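Local coordinates for protein p24: plant transcriptional regulator PBF-2 (Solanum tuberosum, PDB 1L3A) that binds single-stranded DNA as a homotetramer and activates transcription of the pathogenesis-related gene PR-10a in plant defence, at residues Ile104-Ser109 with Cys116-Asp121. Numbering follows the deposited sequence.
Sequences IGSIIS and CEFFHD
The F118 ring points its far edge at helix 101-108 and meets two neighbouring side chains there, both lying near the ring plane. CB of S106 sits 3.7 Å from CZ of F118, while CD1 of I107 reaches CE1 of F118 at 4.1 Å. Serine, small and with a methylene to offer, lets the broad ring come close; the CB of I107 points off to one side, but chi1 -60° and chi2 -64° bring its CD1 end round to the ring edge. That same methyl also lies 4.3 Å from SG of C116, a compact, apolar neighbour two residues before F118, its side chain likewise turned to the helix. No hydrogen bond links the segments, so the junction rests on van der Waals contact. Segments 104-108 and 116-120 run nearly antiparallel, at 164°. In the Whirly fold this helix and the loop after it connect two four-stranded antiparallel sheets. F118 is further enclosed by F97 and L99 of strand 88-99 and by L136 of strand 132-140. Behind the contact, S109 OG donates to G105 O at 2.9 Å, a bond back to the preceding turn, and S109 O accepts a hydrogen bond from K170 of a neighbouring subunit.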
loop_
_atom_site.group_PDB
_atom_site.type_symbol
_atom_site.label_atom_id
_atom_site.label_comp_id
_atom_site.label_asym_id
_atom_site.label_seq_id
_atom_site.Cartn_x
_atom_site.Cartn_y
_atom_site.Cartn_z
ATOM N N ILE C 104 -5.945 5.952 -14.022
ATOM C CA ILE C 104 -5.832 6.084 -12.574
ATOM C C ILE C 104 -4.339 6.138 -12.256
ATOM O O ILE C 104 -3.921 6.751 -11.266
ATOM C CB ILE C 104 -6.474 4.893 -11.842
ATOM C CG1 ILE C 104 -7.991 4.992 -11.942
ATOM C CG2 ILE C 104 -6.009 4.850 -10.381
ATOM C CD1 ILE C 104 -8.696 3.771 -11.441
ATOM N N GLY C 105 -3.541 5.507 -13.115
ATOM C CA GLY C 105 -2.099 5.513 -12.931
ATOM C C GLY C 105 -1.532 6.914 -13.074
ATOM O O GLY C 105 -0.599 7.298 -12.368
ATOM N N SER C 106 -2.097 7.690 -13.990
ATOM C CA SER C 106 -1.636 9.059 -14.198
ATOM C C SER C 106 -1.955 9.974 -13.018
ATOM O O SER C 106 -1.213 10.917 -12.742
ATOM C CB SER C 106 -2.249 9.648 -15.466
ATOM O OG SER C 106 -1.614 9.112 -16.605
ATOM N N ILE C 107 -3.058 9.691 -12.331
ATOM C CA ILE C 107 -3.475 10.494 -11.192
ATOM C C ILE C 107 -2.569 10.278 -9.983
ATOM O O ILE C 107 -2.048 11.235 -9.414
ATOM C CB ILE C 107 -4.934 10.163 -10.780
ATOM C CG1 ILE C 107 -5.882 10.445 -11.946
ATOM C CG2 ILE C 107 -5.339 10.975 -9.546
ATOM C CD1 ILE C 107 -5.940 11.891 -12.353
ATOM N N ILE C 108 -2.378 9.025 -9.588
ATOM C CA ILE C 108 -1.553 8.715 -8.421
ATOM C C ILE C 108 -0.067 9.046 -8.580
ATOM O O ILE C 108 0.665 9.125 -7.589
ATOM C CB ILE C 108 -1.681 7.220 -8.017
ATOM C CG1 ILE C 108 -1.219 6.330 -9.161
ATOM C CG2 ILE C 108 -3.123 6.882 -7.679
ATOM C CD1 ILE C 108 -1.242 4.854 -8.828
ATOM N N SER C 109 0.392 9.230 -9.812
ATOM C CA SER C 109 1.800 9.558 -10.011
ATOM C C SER C 109 2.001 11.033 -10.368
ATOM O O SER C 109 3.079 11.418 -10.815
ATOM C CB SER C 109 2.439 8.659 -11.089
ATOM O OG SER C 109 1.875 8.851 -12.370
ATOM N N CYS C 116 -2.061 16.422 -16.625
ATOM C CA CYS C 116 -2.371 15.307 -17.502
ATOM C C CYS C 116 -3.716 15.598 -18.142
ATOM O O CYS C 116 -4.524 16.329 -17.578
ATOM C CB CYS C 116 -2.398 13.975 -16.733
ATOM S SG CYS C 116 -3.584 13.831 -15.364
ATOM N N GLU C 117 -3.937 15.056 -19.335
ATOM C CA GLU C 117 -5.179 15.267 -20.067
ATOM C C GLU C 117 -5.730 13.928 -20.539
ATOM O O GLU C 117 -4.971 13.047 -20.922
ATOM C CB GLU C 117 -4.932 16.168 -21.283
ATOM C CG GLU C 117 -6.212 16.647 -21.970
ATOM C CD GLU C 117 -5.964 17.318 -23.321
ATOM O OE1 GLU C 117 -5.621 16.606 -24.295
ATOM O OE2 GLU C 117 -6.111 18.556 -23.412
ATOM N N PHE C 118 -7.052 13.785 -20.513
ATOM C CA PHE C 118 -7.706 12.550 -20.939
ATOM C C PHE C 118 -8.784 12.848 -21.974
ATOM O O PHE C 118 -9.657 13.688 -21.752
ATOM C CB PHE C 118 -8.350 11.841 -19.745
ATOM C CG PHE C 118 -7.384 11.473 -18.658
ATOM C CD1 PHE C 118 -7.626 11.853 -17.333
ATOM C CD2 PHE C 118 -6.252 10.713 -18.938
ATOM C CE1 PHE C 118 -6.757 11.479 -16.310
ATOM C CE2 PHE C 118 -5.371 10.332 -17.917
ATOM C CZ PHE C 118 -5.623 10.713 -16.606
ATOM N N PHE C 119 -8.741 12.125 -23.086
ATOM C CA PHE C 119 -9.691 12.313 -24.175
ATOM C C PHE C 119 -10.536 11.068 -24.424
ATOM O O PHE C 119 -9.999 10.002 -24.709
ATOM C CB PHE C 119 -8.913 12.674 -25.441
ATOM C CG PHE C 119 -9.720 12.583 -26.702
ATOM C CD1 PHE C 119 -10.559 13.626 -27.084
ATOM C CD2 PHE C 119 -9.627 11.460 -27.521
ATOM C CE1 PHE C 119 -11.295 13.557 -28.272
ATOM C CE2 PHE C 119 -10.356 11.378 -28.710
ATOM C CZ PHE C 119 -11.191 12.429 -29.087
ATOM N N HIS C 120 -11.854 11.194 -24.324
ATOM C CA HIS C 120 -12.726 10.049 -24.560
ATOM C C HIS C 120 -13.703 10.342 -25.692
ATOM O O HIS C 120 -14.250 11.439 -25.785
ATOM C CB HIS C 120 -13.483 9.667 -23.279
ATOM C CG HIS C 120 -12.644 8.926 -22.282
ATOM N ND1 HIS C 120 -13.127 8.524 -21.054
ATOM C CD2 HIS C 120 -11.363 8.488 -22.343
ATOM C CE1 HIS C 120 -12.181 7.868 -20.405
ATOM N NE2 HIS C 120 -11.101 7.832 -21.165
ATOM N N ASP C 121 -13.912 9.351 -26.551
ATOM C CA ASP C 121 -14.796 9.495 -27.703
ATOM C C ASP C 121 -15.271 8.106 -28.121
ATOM O O ASP C 121 -14.466 7.183 -28.239
ATOM C CB ASP C 121 -14.013 10.168 -28.844
ATOM C CG ASP C 121 -14.846 10.399 -30.100
ATOM O OD1 ASP C 121 -14.448 11.265 -30.914
ATOM O OD2 ASP C 121 -15.874 9.715 -30.290
#